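Local coordinates for protein group 1 truncated hemoglobin (PDB 3AQ9) that binds heme and probably carries oxygen at its iron, with a likely role in nitric oxide detoxification, at residues A[44-47]-A[48-52]; A[67-70]-A[71-75]; A[12-15]-A[16-20]; A[83-86]-A[87-91]. The protein carries 1 engineered substitution. All coordinates share one frame; numbering follows the deposited sequence.

Interaction 1. Residues A[44-47]-A[48-52]; sequences DHQT and KQETD. Engineered in segment 48-52: Glu-50 (natural residue Gln). With HEM (protoporphyrin IX containing Fe), chain C.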
loop_
_atom_site.group_PDB
_atom_site.type_symbol
_atom_site.label_atom_id
_atom_site.label_comp_id
_atom_site.label_asym_id
_atom_site.label_seq_id
_atom_site.Cartn_x
_atom_site.Cartn_y
_atom_site.Cartn_z
ATOM N N ASP A 44 -11.791 6.984 -4.367
ATOM C CA ASP A 44 -11.828 7.778 -3.121
ATOM C C ASP A 44 -11.946 6.829 -1.914
ATOM O O ASP A 44 -11.191 6.959 -0.904
ATOM C CB ASP A 44 -12.977 8.753 -3.149
ATOM C CG ASP A 44 -12.709 9.916 -4.133
ATOM O OD1 ASP A 44 -11.499 10.166 -4.514
ATOM O OD2 ASP A 44 -13.705 10.559 -4.511
ATOM N N HIS A 45 -12.873 5.879 -2.017
ATOM C CA HIS A 45 -13.013 4.906 -0.973
ATOM C C HIS A 45 -11.744 4.121 -0.729
ATOM O O HIS A 45 -11.309 3.823 0.420
ATOM C CB HIS A 45 -14.150 3.899 -1.274
ATOM C CG HIS A 45 -14.557 3.135 -0.051
ATOM N ND1 HIS A 45 -14.313 1.790 0.114
ATOM C CD2 HIS A 45 -15.064 3.583 1.133
ATOM C CE1 HIS A 45 -14.756 1.412 1.301
ATOM N NE2 HIS A 45 -15.197 2.473 1.944
ATOM N N GLN A 46 -11.171 3.573 -1.808
ATOM C CA GLN A 46 -9.973 2.780 -1.709
ATOM C C GLN A 46 -8.799 3.590 -1.108
ATOM O O GLN A 46 -8.024 3.090 -0.251
ATOM C CB GLN A 46 -9.602 2.279 -3.124
ATOM C CG GLN A 46 -8.293 1.413 -3.126
ATOM C CD GLN A 46 -8.497 0.110 -2.347
ATOM O OE1 GLN A 46 -9.657 -0.314 -2.171
ATOM N NE2 GLN A 46 -7.396 -0.488 -1.896
ATOM N N THR A 47 -8.690 4.843 -1.549
ATOM C CA THR A 47 -7.606 5.647 -0.975
ATOM C C THR A 47 -7.801 5.809 0.564
ATOM O O THR A 47 -6.843 5.722 1.361
ATOM C CB THR A 47 -7.588 7.069 -1.681
ATOM O OG1 THR A 47 -7.197 6.829 -3.037
ATOM C CG2 THR A 47 -6.507 7.967 -1.041
ATOM N N LYS A 48 -9.033 6.008 0.987
ATOM C CA LYS A 48 -9.255 6.158 2.409
ATOM C C LYS A 48 -8.980 4.852 3.191
ATOM O O LYS A 48 -8.245 4.838 4.225
ATOM C CB LYS A 48 -10.702 6.479 2.657
ATOM C CG LYS A 48 -10.952 6.876 4.148
ATOM C CD LYS A 48 -11.753 5.740 4.840
ATOM C CE LYS A 48 -12.523 6.449 6.018
ATOM N NZ LYS A 48 -11.600 6.302 7.218
ATOM N N GLN A 49 -9.489 3.725 2.701
ATOM C CA GLN A 49 -9.218 2.462 3.397
ATOM C C GLN A 49 -7.754 2.154 3.448
ATOM O O GLN A 49 -7.189 1.660 4.440
ATOM C CB GLN A 49 -9.931 1.293 2.624
ATOM C CG GLN A 49 -11.429 1.397 2.748
ATOM C CD GLN A 49 -11.840 1.348 4.249
ATOM O OE1 GLN A 49 -11.593 0.376 4.917
ATOM N NE2 GLN A 49 -12.431 2.320 4.716
ATOM N N GLU A 50 -7.086 2.287 2.313
ATOM C CA GLU A 50 -5.662 1.960 2.261
ATOM C C GLU A 50 -4.793 2.920 3.073
ATOM O O GLU A 50 -3.800 2.514 3.711
ATOM C CB GLU A 50 -5.263 1.912 0.769
ATOM C CG GLU A 50 -3.909 1.397 0.546
ATOM C CD GLU A 50 -3.892 0.448 -0.710
ATOM O OE1 GLU A 50 -4.835 0.501 -1.649
ATOM O OE2 GLU A 50 -2.795 -0.006 -0.898
ATOM N N THR A 51 -5.160 4.181 3.080
ATOM C CA THR A 51 -4.453 5.122 4.007
ATOM C C THR A 51 -4.681 4.611 5.461
ATOM O O THR A 51 -3.712 4.528 6.244
ATOM C CB THR A 51 -4.989 6.528 3.901
ATOM O OG1 THR A 51 -4.801 7.012 2.533
ATOM C CG2 THR A 51 -4.231 7.502 4.870
ATOM N N ASP A 52 -5.916 4.254 5.811
ATOM C CA ASP A 52 -6.099 3.766 7.229
ATOM C C ASP A 52 -5.287 2.482 7.432
ATOM O O ASP A 52 -4.744 2.267 8.525
ATOM C CB ASP A 52 -7.571 3.380 7.470
ATOM C CG ASP A 52 -8.504 4.608 7.551
ATOM O OD1 ASP A 52 -9.749 4.430 7.482
ATOM O OD2 ASP A 52 -8.041 5.759 7.765
HETATM C CHA HEM C . -8.724 -3.882 -1.695
HETATM C CHB HEM C . -6.001 -4.777 -5.683
HETATM C CHC HEM C . -2.166 -5.572 -2.873
HETATM C CHD HEM C . -4.544 -3.256 0.738
HETATM C C1A HEM C . -8.311 -4.060 -3.004
HETATM C C2A HEM C . -9.175 -4.024 -4.195
HETATM C C3A HEM C . -8.421 -4.227 -5.254
HETATM C C4A HEM C . -7.060 -4.469 -4.833
HETATM C CMA HEM C . -8.774 -4.263 -6.751
HETATM C CAA HEM C . -10.700 -3.613 -4.139
HETATM C CBA HEM C . -11.893 -4.430 -4.681
HETATM C CGA HEM C . -12.985 -3.194 -4.674
HETATM O O1A HEM C . -13.496 -2.848 -3.547
HETATM O O2A HEM C . -13.037 -2.306 -5.609
HETATM C C1B HEM C . -4.720 -5.156 -5.192
HETATM C C2B HEM C . -3.729 -5.736 -6.085
HETATM C C3B HEM C . -2.701 -6.050 -5.281
HETATM C C4B HEM C . -3.068 -5.583 -3.969
HETATM C CMB HEM C . -3.833 -6.003 -7.586
HETATM C CAB HEM C . -1.415 -6.749 -5.741
HETATM C CBB HEM C . -1.053 -7.728 -4.925
HETATM C C1C HEM C . -2.461 -4.934 -1.657
HETATM C C2C HEM C . -1.497 -4.668 -0.616
HETATM C C3C HEM C . -2.185 -4.011 0.339
HETATM C C4C HEM C . -3.551 -3.847 -0.060
HETATM C CMC HEM C . 0.036 -5.057 -0.703
HETATM C CAC HEM C . -1.669 -3.401 1.696
HETATM C CBC HEM C . -0.492 -3.763 2.202
HETATM C C1D HEM C . -5.896 -3.259 0.373
HETATM C C2D HEM C . -6.904 -2.690 1.229
HETATM C C3D HEM C . -8.137 -2.905 0.503
HETATM C C4D HEM C . -7.753 -3.567 -0.700
HETATM C CMD HEM C . -6.800 -2.030 2.611
HETATM C CAD HEM C . -9.511 -2.477 0.942
HETATM C CBD HEM C . -10.212 -3.448 1.794
HETATM C CGD HEM C . -11.536 -2.810 2.273
HETATM O O1D HEM C . -12.115 -3.294 3.242
HETATM O O2D HEM C . -12.143 -1.980 1.470
HETATM N NA HEM C . -7.038 -4.347 -3.474
HETATM N NB HEM C . -4.402 -5.043 -3.826
HETATM N NC HEM C . -3.686 -4.450 -1.305
HETATM N ND HEM C . -6.374 -3.761 -0.866
HETATM FE FE HEM C . -5.389 -4.433 -2.372
HETATM O O HOH W 1 -4.872 -2.360 -2.911
#
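Gln-46 and Glu-50 make a local contact one turn apart on helix 43-57, the counterpart of the globin E helix, on the distal side of the heme. Gln-46 NE2 donates to Glu-50 OE1 at 2.8 Å, with amide and carboxylate planes 89° apart, and the iron-bound water donates to the same oxygen over 3.1 Å. Glu-50 is engineered, and another atom of the model lies too near its OE1, so both bonds are less certain. Gln-46 leaves the helix with CG anti to the backbone N and then bends at chi2 (66°), which brings NE2 within 3.3 Å of HEM C4D; a weak bond also links NE2 to Tyr-25. Farther out, Gln-49 CG lies over one face of the His-45 ring, 4.0 Å from its centroid, a CH-pi contact suited to a flexible chain at the surface. Thr-51, short enough to fold back, gives OG1 to Thr-47 O at 2.7 Å, while Thr-51 N reaches that oxygen from the opposite face of its plane. Polar groups at positions 46 and 50, probably E7 and E11, let the distal side hydrogen-bond a ligand, as in the network that stabilises bound oxygen; the engineered glutamate's own bonds are those of the variant.

Interaction 2. Residues A[67-70]-A[71-75]; sequences KNMT and EAHKG. With HEM (protoporphyrin IX containing Fe), chain C.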
loop_
_atom_site.group_PDB
_atom_site.type_symbol
_atom_site.label_atom_id
_atom_site.label_comp_id
_atom_site.label_asym_id
_atom_site.label_seq_id
_atom_site.Cartn_x
_atom_site.Cartn_y
_atom_site.Cartn_z
ATOM N N LYS A 67 -11.711 -4.862 5.496
ATOM C CA LYS A 67 -11.497 -6.242 5.362
ATOM C C LYS A 67 -10.080 -6.728 5.657
ATOM O O LYS A 67 -9.189 -5.970 5.479
ATOM C CB LYS A 67 -11.755 -6.620 3.875
ATOM C CG LYS A 67 -13.359 -6.568 3.621
ATOM C CD LYS A 67 -13.575 -6.745 2.103
ATOM C CE LYS A 67 -15.094 -6.394 1.749
ATOM N NZ LYS A 67 -15.292 -6.959 0.375
ATOM N N ASN A 68 -9.948 -7.981 6.065
ATOM C CA ASN A 68 -8.559 -8.481 6.189
ATOM C C ASN A 68 -7.973 -8.685 4.739
ATOM O O ASN A 68 -8.705 -8.580 3.702
ATOM C CB ASN A 68 -8.547 -9.780 7.046
ATOM C CG ASN A 68 -9.134 -11.001 6.370
ATOM O OD1 ASN A 68 -8.838 -11.346 5.234
ATOM N ND2 ASN A 68 -9.896 -11.739 7.119
ATOM N N MET A 69 -6.686 -9.012 4.630
ATOM C CA MET A 69 -6.106 -8.988 3.288
ATOM C C MET A 69 -6.520 -10.225 2.484
ATOM O O MET A 69 -6.379 -10.176 1.259
ATOM C CB MET A 69 -4.562 -8.882 3.425
ATOM C CG MET A 69 -4.147 -7.529 4.056
ATOM S SD MET A 69 -4.585 -6.199 2.859
ATOM C CE MET A 69 -6.068 -5.537 3.589
ATOM N N THR A 70 -7.062 -11.285 3.111
ATOM C CA THR A 70 -7.543 -12.391 2.319
ATOM C C THR A 70 -8.910 -11.976 1.726
ATOM O O THR A 70 -9.151 -12.157 0.525
ATOM C CB THR A 70 -7.718 -13.668 3.153
ATOM O OG1 THR A 70 -6.361 -13.993 3.610
ATOM C CG2 THR A 70 -8.328 -14.803 2.343
ATOM N N GLU A 71 -9.791 -11.487 2.621
ATOM C CA GLU A 71 -11.164 -11.106 2.181
ATOM C C GLU A 71 -11.029 -10.002 1.137
ATOM O O GLU A 71 -11.884 -9.948 0.181
ATOM C CB GLU A 71 -11.915 -10.481 3.379
ATOM C CG GLU A 71 -12.234 -11.542 4.468
ATOM C CD GLU A 71 -12.715 -10.812 5.918
ATOM O OE1 GLU A 71 -12.363 -9.590 6.294
ATOM O OE2 GLU A 71 -13.457 -11.543 6.673
ATOM N N ALA A 72 -10.139 -9.038 1.379
ATOM C CA ALA A 72 -10.028 -7.828 0.470
ATOM C C ALA A 72 -9.714 -8.278 -0.994
ATOM O O ALA A 72 -10.239 -7.664 -1.934
ATOM C CB ALA A 72 -8.983 -6.914 0.915
ATOM N N HIS A 73 -8.984 -9.372 -1.152
ATOM C CA HIS A 73 -8.525 -9.789 -2.491
ATOM C C HIS A 73 -9.129 -11.119 -2.903
ATOM O O HIS A 73 -8.605 -11.794 -3.824
ATOM C CB HIS A 73 -6.984 -9.797 -2.554
ATOM C CG HIS A 73 -6.415 -8.459 -2.139
ATOM N ND1 HIS A 73 -5.987 -8.234 -0.837
ATOM C CD2 HIS A 73 -6.359 -7.273 -2.778
ATOM C CE1 HIS A 73 -5.625 -6.939 -0.723
ATOM N NE2 HIS A 73 -5.718 -6.426 -1.926
ATOM N N LYS A 74 -10.234 -11.478 -2.271
ATOM C CA LYS A 74 -10.864 -12.768 -2.488
ATOM C C LYS A 74 -11.371 -12.803 -3.939
ATOM O O LYS A 74 -11.918 -11.787 -4.443
ATOM C CB LYS A 74 -12.043 -12.934 -1.494
ATOM C CG LYS A 74 -12.569 -14.363 -1.511
ATOM C CD LYS A 74 -13.541 -14.743 -0.402
ATOM C CE LYS A 74 -12.980 -16.058 0.317
ATOM N NZ LYS A 74 -14.145 -16.832 0.879
ATOM N N GLY A 75 -11.189 -13.931 -4.636
ATOM C CA GLY A 75 -11.679 -14.049 -5.985
ATOM C C GLY A 75 -10.753 -13.451 -7.054
ATOM O O GLY A 75 -11.017 -13.731 -8.248
HETATM C CHA HEM C . -8.724 -3.882 -1.695
HETATM C CHB HEM C . -6.001 -4.777 -5.683
HETATM C CHC HEM C . -2.166 -5.572 -2.873
HETATM C CHD HEM C . -4.544 -3.256 0.738
HETATM C C1A HEM C . -8.311 -4.060 -3.004
HETATM C C2A HEM C . -9.175 -4.024 -4.195
HETATM C C3A HEM C . -8.421 -4.227 -5.254
HETATM C C4A HEM C . -7.060 -4.469 -4.833
HETATM C CMA HEM C . -8.774 -4.263 -6.751
HETATM C CAA HEM C . -10.700 -3.613 -4.139
HETATM C CBA HEM C . -11.893 -4.430 -4.681
HETATM C CGA HEM C . -12.985 -3.194 -4.674
HETATM O O1A HEM C . -13.496 -2.848 -3.547
HETATM O O2A HEM C . -13.037 -2.306 -5.609
HETATM C C1B HEM C . -4.720 -5.156 -5.192
HETATM C C2B HEM C . -3.729 -5.736 -6.085
HETATM C C3B HEM C . -2.701 -6.050 -5.281
HETATM C C4B HEM C . -3.068 -5.583 -3.969
HETATM C CMB HEM C . -3.833 -6.003 -7.586
HETATM C CAB HEM C . -1.415 -6.749 -5.741
HETATM C CBB HEM C . -1.053 -7.728 -4.925
HETATM C C1C HEM C . -2.461 -4.934 -1.657
HETATM C C2C HEM C . -1.497 -4.668 -0.616
HETATM C C3C HEM C . -2.185 -4.011 0.339
HETATM C C4C HEM C . -3.551 -3.847 -0.060
HETATM C CMC HEM C . 0.036 -5.057 -0.703
HETATM C CAC HEM C . -1.669 -3.401 1.696
HETATM C CBC HEM C . -0.492 -3.763 2.202
HETATM C C1D HEM C . -5.896 -3.259 0.373
HETATM C C2D HEM C . -6.904 -2.690 1.229
HETATM C C3D HEM C . -8.137 -2.905 0.503
HETATM C C4D HEM C . -7.753 -3.567 -0.700
HETATM C CMD HEM C . -6.800 -2.030 2.611
HETATM C CAD HEM C . -9.511 -2.477 0.942
HETATM C CBD HEM C . -10.212 -3.448 1.794
HETATM C CGD HEM C . -11.536 -2.810 2.273
HETATM O O1D HEM C . -12.115 -3.294 3.242
HETATM O O2D HEM C . -12.143 -1.980 1.470
HETATM N NA HEM C . -7.038 -4.347 -3.474
HETATM N NB HEM C . -4.402 -5.043 -3.826
HETATM N NC HEM C . -3.686 -4.450 -1.305
HETATM N ND HEM C . -6.374 -3.761 -0.866
HETATM FE FE HEM C . -5.389 -4.433 -2.372
HETATM O O HOH W 1 -4.872 -2.360 -2.911
#
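Asn-68 OD1 takes two backbone N-H groups at the start of the short helix 69-72: a nearly straight bond from Glu-71 N at 2.8 Å and a weak, bent one from Thr-70 N. Asparagine suits this N-cap because its short amide can curl back; chi1 of 71° sets CG between its own N and carbonyl carbon, facing the first turn. Glu-71 answers by accepting Asn-68 N on OE1 at 2.9 Å, on the anti side of the carboxylate, and the two flat groups stack with planes 12° apart. This reciprocal pair is a capping box.

One turn on, His-73 ND1 donates to Met-69 O at 2.9 Å. The bond uses a lone pair in the carbonyl plane and lies close to the ring plane, which helps hold the imidazole's rotation and may make the ring a stronger electron donor. Through its other nitrogen, NE2, His-73 binds the heme iron at 2.1 Å. Met-69 SD stands at the ring edge, 3.8 Å from His-73 CE1, and also touches the porphyrin. The Ala-72 methyl lies over one face of the ring, toward its rim, and touches HEM CBD of the propionate chain; a small residue fits this tight place. Lys-67 N anchors HEM O1D at 2.8 Å. A single, weakly bonded helical turn followed directly by the proximal histidine is typical of the reduced F helix in the 2/2 fold of truncated hemoglobins.

Interaction 3. Residues A[12-15]-A[16-20]; sequences GGEN and AMKAA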
loop_
_atom_site.group_PDB
_atom_site.type_symbol
_atom_site.label_atom_id
_atom_site.label_comp_id
_atom_site.label_asym_id
_atom_site.label_seq_id
_atom_site.Cartn_x
_atom_site.Cartn_y
_atom_site.Cartn_z
ATOM N N GLY A 12 7.070 10.725 7.984
ATOM C CA GLY A 12 6.491 12.079 8.055
ATOM C C GLY A 12 5.075 12.110 8.604
ATOM O O GLY A 12 4.421 13.153 8.552
ATOM N N GLY A 13 4.585 10.979 9.142
ATOM C CA GLY A 13 3.303 11.067 9.809
ATOM C C GLY A 13 2.072 11.212 8.873
ATOM O O GLY A 13 2.126 10.829 7.689
ATOM N N GLU A 14 1.021 11.824 9.423
ATOM C CA GLU A 14 -0.246 11.864 8.732
ATOM C C GLU A 14 -0.133 12.563 7.376
ATOM O O GLU A 14 -0.658 12.045 6.376
ATOM C CB GLU A 14 -1.257 12.577 9.584
ATOM C CG GLU A 14 -2.619 12.563 8.943
ATOM C CD GLU A 14 -3.623 13.374 9.787
ATOM O OE1 GLU A 14 -3.215 14.171 10.609
ATOM O OE2 GLU A 14 -4.835 13.284 9.578
ATOM N N ASN A 15 0.517 13.747 7.363
ATOM C CA ASN A 15 0.524 14.514 6.085
ATOM C C ASN A 15 1.307 13.767 5.043
ATOM O O ASN A 15 0.987 13.850 3.838
ATOM C CB ASN A 15 1.169 15.814 6.314
ATOM C CG ASN A 15 0.319 16.737 7.219
ATOM O OD1 ASN A 15 -0.808 16.374 7.565
ATOM N ND2 ASN A 15 0.901 17.796 7.696
ATOM N N ALA A 16 2.316 12.975 5.484
ATOM C CA ALA A 16 3.084 12.180 4.484
ATOM C C ALA A 16 2.236 11.003 3.991
ATOM O O ALA A 16 2.267 10.720 2.792
ATOM C CB ALA A 16 4.403 11.589 5.111
ATOM N N MET A 17 1.482 10.342 4.843
ATOM C CA MET A 17 0.698 9.211 4.408
ATOM C C MET A 17 -0.401 9.722 3.430
ATOM O O MET A 17 -0.723 9.002 2.448
ATOM C CB MET A 17 0.019 8.503 5.573
ATOM C CG MET A 17 -0.603 7.286 5.034
ATOM S SD MET A 17 0.632 5.946 4.493
ATOM C CE MET A 17 1.918 6.477 5.864
ATOM N N LYS A 18 -1.028 10.820 3.759
ATOM C CA LYS A 18 -2.082 11.366 2.895
ATOM C C LYS A 18 -1.582 11.729 1.521
ATOM O O LYS A 18 -2.371 11.737 0.540
ATOM C CB LYS A 18 -2.782 12.573 3.550
ATOM C CG LYS A 18 -3.648 11.980 4.720
ATOM C CD LYS A 18 -4.430 13.215 5.208
ATOM C CE LYS A 18 -5.411 12.679 6.244
ATOM N NZ LYS A 18 -6.215 13.865 6.614
ATOM N N ALA A 19 -0.323 12.167 1.419
ATOM C CA ALA A 19 0.297 12.441 0.093
ATOM C C ALA A 19 0.773 11.105 -0.572
ATOM O O ALA A 19 0.651 10.928 -1.782
ATOM C CB ALA A 19 1.473 13.419 0.260
ATOM N N ALA A 20 1.245 10.148 0.206
ATOM C CA ALA A 20 1.830 8.937 -0.391
ATOM C C ALA A 20 0.761 8.054 -1.070
ATOM O O ALA A 20 0.988 7.527 -2.154
ATOM C CB ALA A 20 2.493 8.145 0.740
#
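Glu-14 and Lys-18 supply the charged part of this surface contact near the start of helix 13-28. Their side chains run side by side and point the same way, with Glu-14 OE2 and Lys-18 NZ 3.3 Å apart in a salt bridge whose hydrogen bond is weak. Glu-14 has CG anti to the backbone N (chi1 -176°) and stays extended, which carries the carboxylate alongside the end of the equally extended lysine; long, flexible chains suit such a pairing at the surface. Lys-18 CE also lies 3.4 Å from Glu-14 OE2. Backbone bonds tie the same turn together: Met-17 N to Gly-13 O, Ala-19 N to Asn-15 O, and Lys-18 N to Glu-14 O at 2.9 Å. The preceding helix 7-11 ends in a Schellman motif at Gly-12, whose phi of 117° a residue without a side chain adopts easily; Gly-13 also has positive phi, and the two glycines link helix 7-11 to helix 13-28. In close van der Waals packing, the single methyl of Ala-16 rests on the backbone of Gly-12 and Gly-13, its CB 3.5 Å from Gly-13 O. The apolar part belongs to Met-17, which sends its long chain into the interior, against Tyr-8 and Leu-11 of helix 7-11 and Thr-51, Leu-54 and Thr-55 of helix 43-57.

Interaction 4. Residues A[83-86]-A[87-91]; sequences FDAI and IENLA. With HEM (protoporphyrin IX containing Fe), chain C.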
loop_
_atom_site.group_PDB
_atom_site.type_symbol
_atom_site.label_atom_id
_atom_site.label_comp_id
_atom_site.label_asym_id
_atom_site.label_seq_id
_atom_site.Cartn_x
_atom_site.Cartn_y
_atom_site.Cartn_z
ATOM N N PHE A 83 1.989 -8.609 -6.644
ATOM C CA PHE A 83 2.406 -8.051 -5.355
ATOM C C PHE A 83 3.742 -7.373 -5.522
ATOM O O PHE A 83 3.952 -6.309 -4.936
ATOM C CB PHE A 83 2.537 -9.221 -4.327
ATOM C CG PHE A 83 2.714 -8.723 -2.879
ATOM C CD1 PHE A 83 1.611 -8.631 -2.069
ATOM C CD2 PHE A 83 4.012 -8.475 -2.388
ATOM C CE1 PHE A 83 1.697 -8.235 -0.743
ATOM C CE2 PHE A 83 4.175 -8.058 -1.039
ATOM C CZ PHE A 83 2.989 -7.924 -0.226
ATOM N N ASP A 84 4.674 -7.943 -6.293
ATOM C CA ASP A 84 5.919 -7.199 -6.549
ATOM C C ASP A 84 5.722 -5.810 -7.163
ATOM O O ASP A 84 6.358 -4.832 -6.810
ATOM C CB ASP A 84 6.803 -7.958 -7.559
ATOM C CG ASP A 84 7.473 -9.210 -6.928
ATOM O OD1 ASP A 84 8.083 -9.964 -7.692
ATOM O OD2 ASP A 84 7.406 -9.398 -5.679
ATOM N N ALA A 85 4.731 -5.696 -8.046
ATOM C CA ALA A 85 4.473 -4.393 -8.661
ATOM C C ALA A 85 3.963 -3.408 -7.603
ATOM O O ALA A 85 4.324 -2.230 -7.632
ATOM C CB ALA A 85 3.372 -4.560 -9.812
ATOM N N ILE A 86 3.080 -3.889 -6.741
ATOM C CA ILE A 86 2.601 -2.973 -5.660
ATOM C C ILE A 86 3.795 -2.520 -4.817
ATOM O O ILE A 86 3.906 -1.326 -4.508
ATOM C CB ILE A 86 1.521 -3.664 -4.761
ATOM C CG1 ILE A 86 0.270 -3.928 -5.609
ATOM C CG2 ILE A 86 1.320 -2.858 -3.385
ATOM C CD1 ILE A 86 -0.366 -2.729 -6.219
ATOM N N ILE A 87 4.629 -3.435 -4.347
ATOM C CA ILE A 87 5.784 -2.996 -3.505
ATOM C C ILE A 87 6.707 -2.070 -4.262
ATOM O O ILE A 87 7.129 -1.004 -3.700
ATOM C CB ILE A 87 6.635 -4.220 -3.078
ATOM C CG1 ILE A 87 5.778 -5.112 -2.193
ATOM C CG2 ILE A 87 7.969 -3.785 -2.410
ATOM C CD1 ILE A 87 5.465 -4.535 -0.714
ATOM N N GLU A 88 6.981 -2.380 -5.551
ATOM C CA GLU A 88 7.848 -1.463 -6.305
ATOM C C GLU A 88 7.252 -0.034 -6.406
ATOM O O GLU A 88 7.991 0.970 -6.310
ATOM C CB GLU A 88 8.073 -1.894 -7.750
ATOM C CG GLU A 88 8.927 -3.225 -7.694
ATOM C CD GLU A 88 8.988 -3.904 -9.056
ATOM O OE1 GLU A 88 8.532 -3.367 -10.063
ATOM O OE2 GLU A 88 9.534 -5.041 -9.058
ATOM N N ASN A 89 5.946 -0.005 -6.671
ATOM C CA ASN A 89 5.296 1.331 -6.769
ATOM C C ASN A 89 5.245 2.056 -5.437
ATOM O O ASN A 89 5.401 3.296 -5.410
ATOM C CB ASN A 89 3.882 1.238 -7.350
ATOM C CG ASN A 89 3.935 0.979 -8.874
ATOM O OD1 ASN A 89 4.444 1.801 -9.600
ATOM N ND2 ASN A 89 3.405 -0.130 -9.325
ATOM N N LEU A 90 5.024 1.316 -4.354
ATOM C CA LEU A 90 5.034 2.011 -3.007
ATOM C C LEU A 90 6.456 2.499 -2.734
ATOM O O LEU A 90 6.665 3.619 -2.300
ATOM C CB LEU A 90 4.602 0.997 -1.918
ATOM C CG LEU A 90 4.558 1.779 -0.574
ATOM C CD1 LEU A 90 3.531 2.905 -0.678
ATOM C CD2 LEU A 90 4.033 0.856 0.465
ATOM N N ALA A 91 7.469 1.666 -3.000
ATOM C CA ALA A 91 8.852 2.124 -2.762
ATOM C C ALA A 91 9.191 3.336 -3.585
ATOM O O ALA A 91 9.795 4.274 -3.035
ATOM C CB ALA A 91 9.875 0.967 -3.034
HETATM C CHA HEM C . -8.724 -3.882 -1.695
HETATM C CHB HEM C . -6.001 -4.777 -5.683
HETATM C CHC HEM C . -2.166 -5.572 -2.873
HETATM C CHD HEM C . -4.544 -3.256 0.738
HETATM C C1A HEM C . -8.311 -4.060 -3.004
HETATM C C2A HEM C . -9.175 -4.024 -4.195
HETATM C C3A HEM C . -8.421 -4.227 -5.254
HETATM C C4A HEM C . -7.060 -4.469 -4.833
HETATM C CMA HEM C . -8.774 -4.263 -6.751
HETATM C CAA HEM C . -10.700 -3.613 -4.139
HETATM C CBA HEM C . -11.893 -4.430 -4.681
HETATM C CGA HEM C . -12.985 -3.194 -4.674
HETATM O O1A HEM C . -13.496 -2.848 -3.547
HETATM O O2A HEM C . -13.037 -2.306 -5.609
HETATM C C1B HEM C . -4.720 -5.156 -5.192
HETATM C C2B HEM C . -3.729 -5.736 -6.085
HETATM C C3B HEM C . -2.701 -6.050 -5.281
HETATM C C4B HEM C . -3.068 -5.583 -3.969
HETATM C CMB HEM C . -3.833 -6.003 -7.586
HETATM C CAB HEM C . -1.415 -6.749 -5.741
HETATM C CBB HEM C . -1.053 -7.728 -4.925
HETATM C C1C HEM C . -2.461 -4.934 -1.657
HETATM C C2C HEM C . -1.497 -4.668 -0.616
HETATM C C3C HEM C . -2.185 -4.011 0.339
HETATM C C4C HEM C . -3.551 -3.847 -0.060
HETATM C CMC HEM C . 0.036 -5.057 -0.703
HETATM C CAC HEM C . -1.669 -3.401 1.696
HETATM C CBC HEM C . -0.492 -3.763 2.202
HETATM C C1D HEM C . -5.896 -3.259 0.373
HETATM C C2D HEM C . -6.904 -2.690 1.229
HETATM C C3D HEM C . -8.137 -2.905 0.503
HETATM C C4D HEM C . -7.753 -3.567 -0.700
HETATM C CMD HEM C . -6.800 -2.030 2.611
HETATM C CAD HEM C . -9.511 -2.477 0.942
HETATM C CBD HEM C . -10.212 -3.448 1.794
HETATM C CGD HEM C . -11.536 -2.810 2.273
HETATM O O1D HEM C . -12.115 -3.294 3.242
HETATM O O2D HEM C . -12.143 -1.980 1.470
HETATM N NA HEM C . -7.038 -4.347 -3.474
HETATM N NB HEM C . -4.402 -5.043 -3.826
HETATM N NC HEM C . -3.686 -4.450 -1.305
HETATM N ND HEM C . -6.374 -3.761 -0.866
HETATM FE FE HEM C . -5.389 -4.433 -2.372
HETATM O O HOH W 1 -4.872 -2.360 -2.911
#
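Asn-89 returns to Ala-85 one turn back, and Ala-85 O takes both of its nitrogens: Asn-89 N at 2.9 Å in a good bond, and Asn-89 ND2 at 2.8 Å in a weak one bent to 118°. The amide's firmer partner is Asp-31, so asparagine satisfies a loop carboxylate from a buried position. The other carbonyls are met by the helix itself: Phe-83 O by Ile-87 N, Ile-86 O by Leu-90 N, and Asp-84 O by Glu-88 N at 2.8 Å. Asp-84 and Glu-88 share a face, yet each charge is met elsewhere, by salt bridges to Arg-115 and Arg-33. Phe-83 has CG anti to the backbone N (chi1 -169°), which puts the ring where Ile-87 CG1 (3.5 Å from CE2) and the heme methyl CMC (3.6 Å from CE1) both reach it. Branched Ile-86 meets the vinyl group instead, CG1 lying 3.3 Å from HEM CAB. Helix 80-96 thus borders the heme while Ile-86 packs on Phe-24 and Val-28 of helix 13-28, Ile-87 and Leu-90 meet Ile-111 of helix 101-112, and Phe-83 reaches Met-118 of helix 115-118.

Along the chain the order is interaction 3 on helix 13-28, interaction 1 on helix 43-57, interaction 2 on helix 69-72 and interaction 4 on helix 80-96, all within one globin fold. Interactions 1, 2 and 4 each touch the heme, with centres about 15 to 18 Å apart and no direct contact: 1 lies on the distal side, 2 supplies the proximal ligand, and 4 borders the vinyl-bearing part of the porphyrin. Interaction 3 lies away from the cofactor, about 25 Å from interaction 2 between centres, but touches interaction 1 where Thr-51 CG2 meets Met-17 CG at 3.6 Å. The heme thus joins helices that do not meet at these segments, while helix 13-28 backs the distal helix.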